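Local coordinates for hypothetical protein PP5205 (Pseudomonas putida, PDB 2G2X) that is of unknown function but has the EVE fold, related to ASCH and PUA, and so possibly binds modified nucleic acid, at residues E23-G28 / A96-H101; F47-S52 / G61-T66. One frame throughout, in Å; residues are numbered along the deposited sequence.

Contact 1. Residues E23-G28 / A96-H101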
ATOM      1  N   GLU A  23       4.175   2.199 -14.336  1.00 17.21           N
ATOM      2  CA  GLU A  23       2.999   1.528 -13.798  1.00 15.78           C
ATOM      3  C   GLU A  23       3.436   0.141 -13.355  1.00 14.81           C
ATOM      4  O   GLU A  23       4.187  -0.527 -14.065  1.00 15.14           O
ATOM      5  CB  GLU A  23       1.903   1.416 -14.867  1.00 14.52           C
ATOM      6  CG  GLU A  23       0.556   0.923 -14.327  1.00 13.51           C
ATOM      7  CD  GLU A  23      -0.569   1.029 -15.345  1.00 13.12           C
ATOM      8  OE1 GLU A  23      -0.378   1.718 -16.371  1.00 14.85           O
ATOM      9  OE2 GLU A  23      -1.649   0.437 -15.114  1.00 10.10           O
ATOM     10  N   ALA A  24       2.982  -0.287 -12.181  1.00 13.26           N
ATOM     11  CA  ALA A  24       3.357  -1.600 -11.671  1.00 12.36           C
ATOM     12  C   ALA A  24       2.210  -2.341 -10.996  1.00 11.05           C
ATOM     13  O   ALA A  24       1.232  -1.735 -10.562  1.00 11.70           O
ATOM     14  CB  ALA A  24       4.521  -1.460 -10.702  1.00 11.98           C
ATOM     15  N   ARG A  25       2.338  -3.659 -10.907  1.00 10.31           N
ATOM     16  CA  ARG A  25       1.322  -4.482 -10.271  1.00 10.36           C
ATOM     17  C   ARG A  25       1.597  -4.588  -8.771  1.00  9.69           C
ATOM     18  O   ARG A  25       2.736  -4.765  -8.355  1.00  8.77           O
ATOM     19  CB  ARG A  25       1.305  -5.884 -10.889  1.00 12.83           C
ATOM     20  CG  ARG A  25       0.257  -6.825 -10.267  1.00 15.50           C
ATOM     21  CD  ARG A  25       0.165  -8.140 -11.029  1.00 15.34           C
ATOM     22  NE  ARG A  25       1.377  -8.940 -10.882  1.00 18.37           N
ATOM     23  CZ  ARG A  25       1.946  -9.618 -11.874  1.00 18.61           C
ATOM     24  NH1 ARG A  25       1.415  -9.589 -13.090  1.00 18.97           N
ATOM     25  NH2 ARG A  25       3.038 -10.333 -11.648  1.00 17.13           N
ATOM     26  N   TRP A  26       0.550  -4.460  -7.965  1.00  8.05           N
ATOM     27  CA  TRP A  26       0.679  -4.567  -6.519  1.00  8.52           C
ATOM     28  C   TRP A  26       0.176  -5.969  -6.172  1.00  8.64           C
ATOM     29  O   TRP A  26      -1.020  -6.181  -5.948  1.00  7.91           O
ATOM     30  CB  TRP A  26      -0.179  -3.492  -5.844  1.00  8.82           C
ATOM     31  CG  TRP A  26       0.256  -3.162  -4.447  1.00  9.22           C
ATOM     32  CD1 TRP A  26      -0.096  -3.809  -3.294  1.00  8.02           C
ATOM     33  CD2 TRP A  26       1.174  -2.129  -4.063  1.00  7.81           C
ATOM     34  NE1 TRP A  26       0.550  -3.241  -2.218  1.00  7.12           N
ATOM     35  CE2 TRP A  26       1.334  -2.209  -2.662  1.00  5.99           C
ATOM     36  CE3 TRP A  26       1.879  -1.143  -4.771  1.00  7.92           C
ATOM     37  CZ2 TRP A  26       2.170  -1.341  -1.953  1.00  6.72           C
ATOM     38  CZ3 TRP A  26       2.715  -0.276  -4.063  1.00  4.97           C
ATOM     39  CH2 TRP A  26       2.849  -0.383  -2.669  1.00  7.23           C
ATOM     40  N   ASP A  27       1.091  -6.930  -6.154  1.00  9.43           N
ATOM     41  CA  ASP A  27       0.731  -8.320  -5.880  1.00 10.48           C
ATOM     42  C   ASP A  27       1.278  -8.844  -4.550  1.00  9.97           C
ATOM     43  O   ASP A  27       2.024  -8.152  -3.867  1.00  9.12           O
ATOM     44  CB  ASP A  27       1.236  -9.208  -7.027  1.00  9.92           C
ATOM     45  CG  ASP A  27       2.715  -8.985  -7.329  1.00 13.18           C
ATOM     46  OD1 ASP A  27       3.489  -8.785  -6.371  1.00 13.10           O
ATOM     47  OD2 ASP A  27       3.103  -9.024  -8.518  1.00 12.72           O
ATOM     48  N   GLY A  28       0.886 -10.064  -4.184  1.00  9.84           N
ATOM     49  CA  GLY A  28       1.382 -10.665  -2.958  1.00  8.85           C
ATOM     50  C   GLY A  28       0.629 -10.434  -1.659  1.00 10.08           C
ATOM     51  O   GLY A  28       1.055 -10.921  -0.614  1.00 11.91           O
ATOM     52  N   ALA A  96      -5.216  -8.285  -6.779  1.00  8.55           N
ATOM     53  CA  ALA A  96      -4.132  -7.339  -6.953  1.00  8.17           C
ATOM     54  C   ALA A  96      -4.739  -6.101  -7.584  1.00  7.21           C
ATOM     55  O   ALA A  96      -5.894  -6.119  -8.007  1.00  8.44           O
ATOM     56  CB  ALA A  96      -3.065  -7.926  -7.872  1.00  8.54           C
ATOM     57  N   VAL A  97      -3.974  -5.019  -7.617  1.00  7.07           N
ATOM     58  CA  VAL A  97      -4.416  -3.788  -8.254  1.00  6.01           C
ATOM     59  C   VAL A  97      -3.159  -3.248  -8.901  1.00  7.43           C
ATOM     60  O   VAL A  97      -2.060  -3.639  -8.513  1.00  7.90           O
ATOM     61  CB  VAL A  97      -4.961  -2.745  -7.235  1.00  8.24           C
ATOM     62  CG1 VAL A  97      -6.230  -3.274  -6.575  1.00  4.99           C
ATOM     63  CG2 VAL A  97      -3.901  -2.412  -6.195  1.00  6.90           C
ATOM     64  N   ASP A  98      -3.306  -2.380  -9.897  1.00  6.53           N
ATOM     65  CA  ASP A  98      -2.141  -1.801 -10.548  1.00  5.64           C
ATOM     66  C   ASP A  98      -2.021  -0.355 -10.102  1.00  6.64           C
ATOM     67  O   ASP A  98      -3.027   0.339  -9.938  1.00  6.71           O
ATOM     68  CB  ASP A  98      -2.263  -1.884 -12.072  1.00  7.26           C
ATOM     69  CG  ASP A  98      -2.130  -3.306 -12.593  1.00  7.03           C
ATOM     70  OD1 ASP A  98      -1.581  -4.162 -11.865  1.00  6.52           O
ATOM     71  OD2 ASP A  98      -2.565  -3.564 -13.733  1.00  8.12           O
ATOM     72  N   VAL A  99      -0.790   0.107  -9.916  1.00  6.87           N
ATOM     73  CA  VAL A  99      -0.567   1.464  -9.447  1.00  7.50           C
ATOM     74  C   VAL A  99       0.386   2.265 -10.317  1.00  9.81           C
ATOM     75  O   VAL A  99       1.098   1.719 -11.160  1.00 11.92           O
ATOM     76  CB  VAL A  99       0.007   1.453  -8.013  1.00  8.71           C
ATOM     77  CG1 VAL A  99      -0.895   0.631  -7.098  1.00  4.68           C
ATOM     78  CG2 VAL A  99       1.429   0.885  -8.022  1.00  5.71           C
ATOM     79  N   ALA A 100       0.391   3.575 -10.096  1.00  8.55           N
ATOM     80  CA  ALA A 100       1.267   4.471 -10.826  1.00  8.26           C
ATOM     81  C   ALA A 100       1.735   5.545  -9.857  1.00  9.45           C
ATOM     82  O   ALA A 100       1.045   5.874  -8.884  1.00  8.05           O
ATOM     83  CB  ALA A 100       0.534   5.092 -12.008  1.00  9.38           C
ATOM     84  N   HIS A 101       2.919   6.072 -10.130  1.00  9.32           N
ATOM     85  CA  HIS A 101       3.539   7.093  -9.305  1.00 10.63           C
ATOM     86  C   HIS A 101       2.871   8.448  -9.428  1.00 11.40           C
ATOM     87  O   HIS A 101       2.469   8.856 -10.515  1.00 13.26           O
ATOM     88  CB  HIS A 101       5.012   7.239  -9.697  1.00  9.67           C
ATOM     89  CG  HIS A 101       5.722   8.355  -8.993  1.00 10.71           C
ATOM     90  ND1 HIS A 101       6.403   8.177  -7.809  1.00 10.26           N
ATOM     91  CD2 HIS A 101       5.875   9.662  -9.321  1.00  6.69           C
ATOM     92  CE1 HIS A 101       6.950   9.322  -7.440  1.00  9.20           C
ATOM     93  NE2 HIS A 101       6.644  10.239  -8.341  1.00  6.73           N
TER
HETATM   94  O   HOH W   1      -2.785  -1.982 -15.622  1.00  8.77           O
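Trp-26 brings the CE3 edge of its indole up to Val-99, whose methyl CG2 lies 3.9 Å from CE3, near the ring plane. With CG anti to the backbone N (chi1 -158°) the indole extends toward Val-99, and Trp-26 CB packs on Val-97 CG2. Ala-24 shares this face of the sheet, where Leu-18 of helix 15-21 touches Ala-24 and Val-99, Met-6 of strand 3-8 touches Trp-26 and Val-99, and the indole meets the rings of Phe-47 and Phe-49. A bound sulfate, probably from the crystallisation liquor, also lies close to the tryptophan side chain.

The backbones run antiparallel. Ala-24 and Val-99 form a hydrogen-bonded pair, N to O in both directions, the bond from Val-99 N to Ala-24 O being 2.8 Å long and nearly straight at 171°.

The other face is polar. Asp-98 OD1 sits 3.5 Å from Arg-25 CB but takes its hydrogen bond from Tyr-70. The guanidinium instead turns to Asp-27, whose OD2 accepts Arg-25 NE at 2.9 Å through its anti lone pair, almost in the guanidinium plane. Glu-23 OE2 and Asp-98 OD2 come within 4.3 Å of each other; a water between them, unusually close to the aspartate, may ease the repulsion, and Thr-66 also binds Glu-23 OE2. The arrangement is an antiparallel edge pairing: strand 23-26, outermost within the chain, lies along 95-110 in the mixed sheet of the PUA-related EVE domain.

Contact 2. Residues F47-S52 / G61-T66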
ATOM      1  N   PHE A  47      -3.082   6.774  -2.729  1.00  9.04           N
ATOM      2  CA  PHE A  47      -2.669   6.177  -1.468  1.00  7.92           C
ATOM      3  C   PHE A  47      -1.258   6.598  -1.080  1.00  7.96           C
ATOM      4  O   PHE A  47      -0.431   6.900  -1.934  1.00  8.89           O
ATOM      5  CB  PHE A  47      -2.733   4.641  -1.544  1.00  7.74           C
ATOM      6  CG  PHE A  47      -1.751   4.024  -2.529  1.00  8.51           C
ATOM      7  CD1 PHE A  47      -2.078   3.885  -3.879  1.00  7.25           C
ATOM      8  CD2 PHE A  47      -0.505   3.570  -2.096  1.00  8.41           C
ATOM      9  CE1 PHE A  47      -1.180   3.296  -4.785  1.00  7.04           C
ATOM     10  CE2 PHE A  47       0.405   2.981  -2.988  1.00  7.59           C
ATOM     11  CZ  PHE A  47       0.065   2.843  -4.335  1.00  7.43           C
ATOM     12  N   PHE A  48      -0.992   6.633   0.220  1.00  8.72           N
ATOM     13  CA  PHE A  48       0.338   6.965   0.694  1.00  8.17           C
ATOM     14  C   PHE A  48       1.194   5.713   0.526  1.00  9.80           C
ATOM     15  O   PHE A  48       0.786   4.609   0.906  1.00  9.43           O
ATOM     16  CB  PHE A  48       0.296   7.390   2.168  1.00  8.81           C
ATOM     17  CG  PHE A  48      -0.301   8.759   2.383  1.00  8.15           C
ATOM     18  CD1 PHE A  48       0.188   9.859   1.678  1.00  8.48           C
ATOM     19  CD2 PHE A  48      -1.359   8.948   3.268  1.00  7.66           C
ATOM     20  CE1 PHE A  48      -0.369  11.134   1.847  1.00  9.21           C
ATOM     21  CE2 PHE A  48      -1.926  10.215   3.450  1.00  9.93           C
ATOM     22  CZ  PHE A  48      -1.429  11.313   2.735  1.00  8.08           C
ATOM     23  N   PHE A  49       2.370   5.885  -0.070  1.00 10.78           N
ATOM     24  CA  PHE A  49       3.301   4.790  -0.299  1.00  8.54           C
ATOM     25  C   PHE A  49       4.170   4.709   0.955  1.00  9.64           C
ATOM     26  O   PHE A  49       4.997   5.588   1.183  1.00  8.75           O
ATOM     27  CB  PHE A  49       4.160   5.119  -1.523  1.00  9.80           C
ATOM     28  CG  PHE A  49       4.806   3.917  -2.166  1.00  5.58           C
ATOM     29  CD1 PHE A  49       4.333   3.436  -3.381  1.00  3.82           C
ATOM     30  CD2 PHE A  49       5.897   3.290  -1.573  1.00  5.05           C
ATOM     31  CE1 PHE A  49       4.940   2.339  -4.007  1.00  5.50           C
ATOM     32  CE2 PHE A  49       6.520   2.188  -2.186  1.00  6.02           C
ATOM     33  CZ  PHE A  49       6.041   1.713  -3.404  1.00  4.73           C
ATOM     34  N   TYR A  50       3.982   3.662   1.758  1.00 10.16           N
ATOM     35  CA  TYR A  50       4.729   3.500   3.011  1.00 11.40           C
ATOM     36  C   TYR A  50       5.882   2.492   2.969  1.00 11.52           C
ATOM     37  O   TYR A  50       5.670   1.302   2.724  1.00 12.62           O
ATOM     38  CB  TYR A  50       3.760   3.103   4.135  1.00 10.60           C
ATOM     39  CG  TYR A  50       4.400   2.998   5.507  1.00 12.36           C
ATOM     40  CD1 TYR A  50       4.469   4.102   6.356  1.00 11.99           C
ATOM     41  CD2 TYR A  50       4.931   1.789   5.959  1.00 11.49           C
ATOM     42  CE1 TYR A  50       5.047   4.004   7.623  1.00 11.11           C
ATOM     43  CE2 TYR A  50       5.514   1.680   7.218  1.00 11.45           C
ATOM     44  CZ  TYR A  50       5.568   2.787   8.047  1.00 12.81           C
ATOM     45  OH  TYR A  50       6.145   2.670   9.296  1.00 13.85           O
ATOM     46  N   HIS A  51       7.099   2.970   3.223  1.00 11.13           N
ATOM     47  CA  HIS A  51       8.279   2.108   3.238  1.00 11.21           C
ATOM     48  C   HIS A  51       8.363   1.396   4.582  1.00 11.69           C
ATOM     49  O   HIS A  51       8.613   2.030   5.610  1.00 12.73           O
ATOM     50  CB  HIS A  51       9.550   2.932   3.015  1.00  9.41           C
ATOM     51  CG  HIS A  51       9.736   3.387   1.599  1.00  6.09           C
ATOM     52  ND1 HIS A  51      10.755   4.232   1.217  1.00  5.73           N
ATOM     53  CD2 HIS A  51       9.033   3.113   0.475  1.00  5.08           C
ATOM     54  CE1 HIS A  51      10.674   4.458  -0.083  1.00  3.86           C
ATOM     55  NE2 HIS A  51       9.638   3.790  -0.556  1.00  6.62           N
ATOM     56  N   SER A  52       8.145   0.084   4.573  1.00 11.19           N
ATOM     57  CA  SER A  52       8.187  -0.710   5.800  1.00 12.52           C
ATOM     58  C   SER A  52       9.345  -1.709   5.794  1.00 12.83           C
ATOM     59  O   SER A  52      10.009  -1.893   4.777  1.00 12.09           O
ATOM     60  CB  SER A  52       6.872  -1.468   5.978  1.00 12.64           C
ATOM     61  OG  SER A  52       6.661  -2.343   4.887  1.00 13.98           O
ATOM     62  N   GLY A  61       5.849   8.770  -0.194  1.00  8.56           N
ATOM     63  CA  GLY A  61       5.226   9.486  -1.289  1.00  9.21           C
ATOM     64  C   GLY A  61       3.780   9.128  -1.566  1.00  9.22           C
ATOM     65  O   GLY A  61       3.116   8.476  -0.756  1.00  8.67           O
ATOM     66  N   ILE A  62       3.293   9.556  -2.725  1.00  7.54           N
ATOM     67  CA  ILE A  62       1.917   9.299  -3.115  1.00  7.04           C
ATOM     68  C   ILE A  62       1.859   8.606  -4.462  1.00  6.63           C
ATOM     69  O   ILE A  62       2.655   8.899  -5.351  1.00  6.46           O
ATOM     70  CB  ILE A  62       1.114  10.616  -3.220  1.00  6.91           C
ATOM     71  CG1 ILE A  62       1.133  11.334  -1.869  1.00  8.29           C
ATOM     72  CG2 ILE A  62      -0.323  10.324  -3.680  1.00  4.86           C
ATOM     73  CD1 ILE A  62       0.567  12.750  -1.907  1.00 10.85           C
ATOM     74  N   ALA A  63       0.913   7.685  -4.599  1.00  5.38           N
ATOM     75  CA  ALA A  63       0.711   6.957  -5.844  1.00  6.13           C
ATOM     76  C   ALA A  63      -0.795   6.822  -6.049  1.00  7.96           C
ATOM     77  O   ALA A  63      -1.576   7.169  -5.160  1.00  8.89           O
ATOM     78  CB  ALA A  63       1.373   5.578  -5.770  1.00  3.03           C
ATOM     79  N   ARG A  64      -1.203   6.315  -7.209  1.00  8.99           N
ATOM     80  CA  ARG A  64      -2.620   6.160  -7.508  1.00  9.25           C
ATOM     81  C   ARG A  64      -2.968   4.788  -8.081  1.00  7.47           C
ATOM     82  O   ARG A  64      -2.111   4.093  -8.620  1.00  7.23           O
ATOM     83  CB  ARG A  64      -3.065   7.248  -8.493  1.00 12.84           C
ATOM     84  CG  ARG A  64      -2.438   7.145  -9.882  1.00 17.90           C
ATOM     85  CD  ARG A  64      -3.015   8.201 -10.824  1.00 24.52           C
ATOM     86  NE  ARG A  64      -2.561   8.025 -12.203  1.00 29.99           N
ATOM     87  CZ  ARG A  64      -1.306   8.209 -12.606  1.00 32.01           C
ATOM     88  NH1 ARG A  64      -0.379   8.582 -11.735  1.00 35.04           N
ATOM     89  NH2 ARG A  64      -0.974   8.018 -13.878  1.00 31.02           N
ATOM     90  N   ILE A  65      -4.240   4.410  -7.962  1.00  6.17           N
ATOM     91  CA  ILE A  65      -4.724   3.132  -8.473  1.00  6.10           C
ATOM     92  C   ILE A  65      -5.075   3.286  -9.948  1.00  7.40           C
ATOM     93  O   ILE A  65      -5.913   4.118 -10.301  1.00  7.10           O
ATOM     94  CB  ILE A  65      -5.991   2.674  -7.727  1.00  5.34           C
ATOM     95  CG1 ILE A  65      -5.726   2.639  -6.219  1.00  5.26           C
ATOM     96  CG2 ILE A  65      -6.425   1.307  -8.235  1.00  4.31           C
ATOM     97  CD1 ILE A  65      -4.536   1.772  -5.822  1.00  4.16           C
ATOM     98  N   THR A  66      -4.437   2.485 -10.802  1.00  8.13           N
ATOM     99  CA  THR A  66      -4.689   2.536 -12.243  1.00  8.58           C
ATOM    100  C   THR A  66      -5.519   1.355 -12.736  1.00  7.43           C
ATOM    101  O   THR A  66      -5.896   1.309 -13.899  1.00  7.67           O
ATOM    102  CB  THR A  66      -3.366   2.592 -13.067  1.00 10.31           C
ATOM    103  OG1 THR A  66      -2.512   1.499 -12.699  1.00  7.14           O
ATOM    104  CG2 THR A  66      -2.646   3.909 -12.830  1.00  6.97           C
TER
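Phe-47 leans its ring over Ala-63, whose CB is the bump that meets it: the methyl lies 3.4 Å from Phe-47 CZ and approaches obliquely. Ala-63 CA sits over one face of the same ring, offset toward its rim. The phenyl reaches across because its CG stands between the backbone N and the carbonyl carbon (chi1 65°), which swings the ring toward strand 61-65. Ile-65 CD1 comes to 3.8 Å from Phe-47 CD1, the two side chains crossing at about a right angle, and the ring is thus wedged between the alanine methyl on one side of its plane and Ile-65 CD1 on the other. Phe-49, on the same face, offers the methyl of Ala-63 the edge of its ring. The two strands are the arms of a beta hairpin in the middle of the EVE-domain sheet, with strand 3-8 alongside 46-51. An alanine in place of Phe-47 would probably leave the methyls of Ala-63 and Ile-65 facing a gap and cost Trp-26 one of its aromatic neighbours.

On the opposite face Phe-48 and Ile-62 lie side by side and point the same way, Phe-48 CD1 4.0 Å from Ile-62 CG1; Trp-142 stacks on this phenyl. Between the two layers, Phe-47 and Ala-63 exchange backbone hydrogen bonds, of 2.9 Å from Phe-47 N to Ala-63 O and 3.1 Å from Ala-63 N to Phe-47 O. Gly-61 O accepts Phe-49 N at 2.8 Å, from above its carbonyl plane, with Phe-49 CB 3.6 Å from that same Gly-61 O.

How the contacts relate
Contacts 1 and 2 have centres 10 Å apart in one mixed sheet, where the strands come in the order 23-26, 95-110, 58-71, 46-51, 3-8, 134-136. Strands 95-110 and 58-71 are neighbours, so the second segment of each contact meets that of the other: Asp-98 O lies 2.7 Å from Thr-66 N, a probable hydrogen bond, and Ala-100 O packs against Ala-63 CB. Along the chain the hairpin of contact 2 is nested inside the loop that contact 1 closes. Strand 23-26 thus pairs with a strand far later in the chain at one border, while the hairpin supplies the two middle strands, and the whole belongs to a single EVE domain.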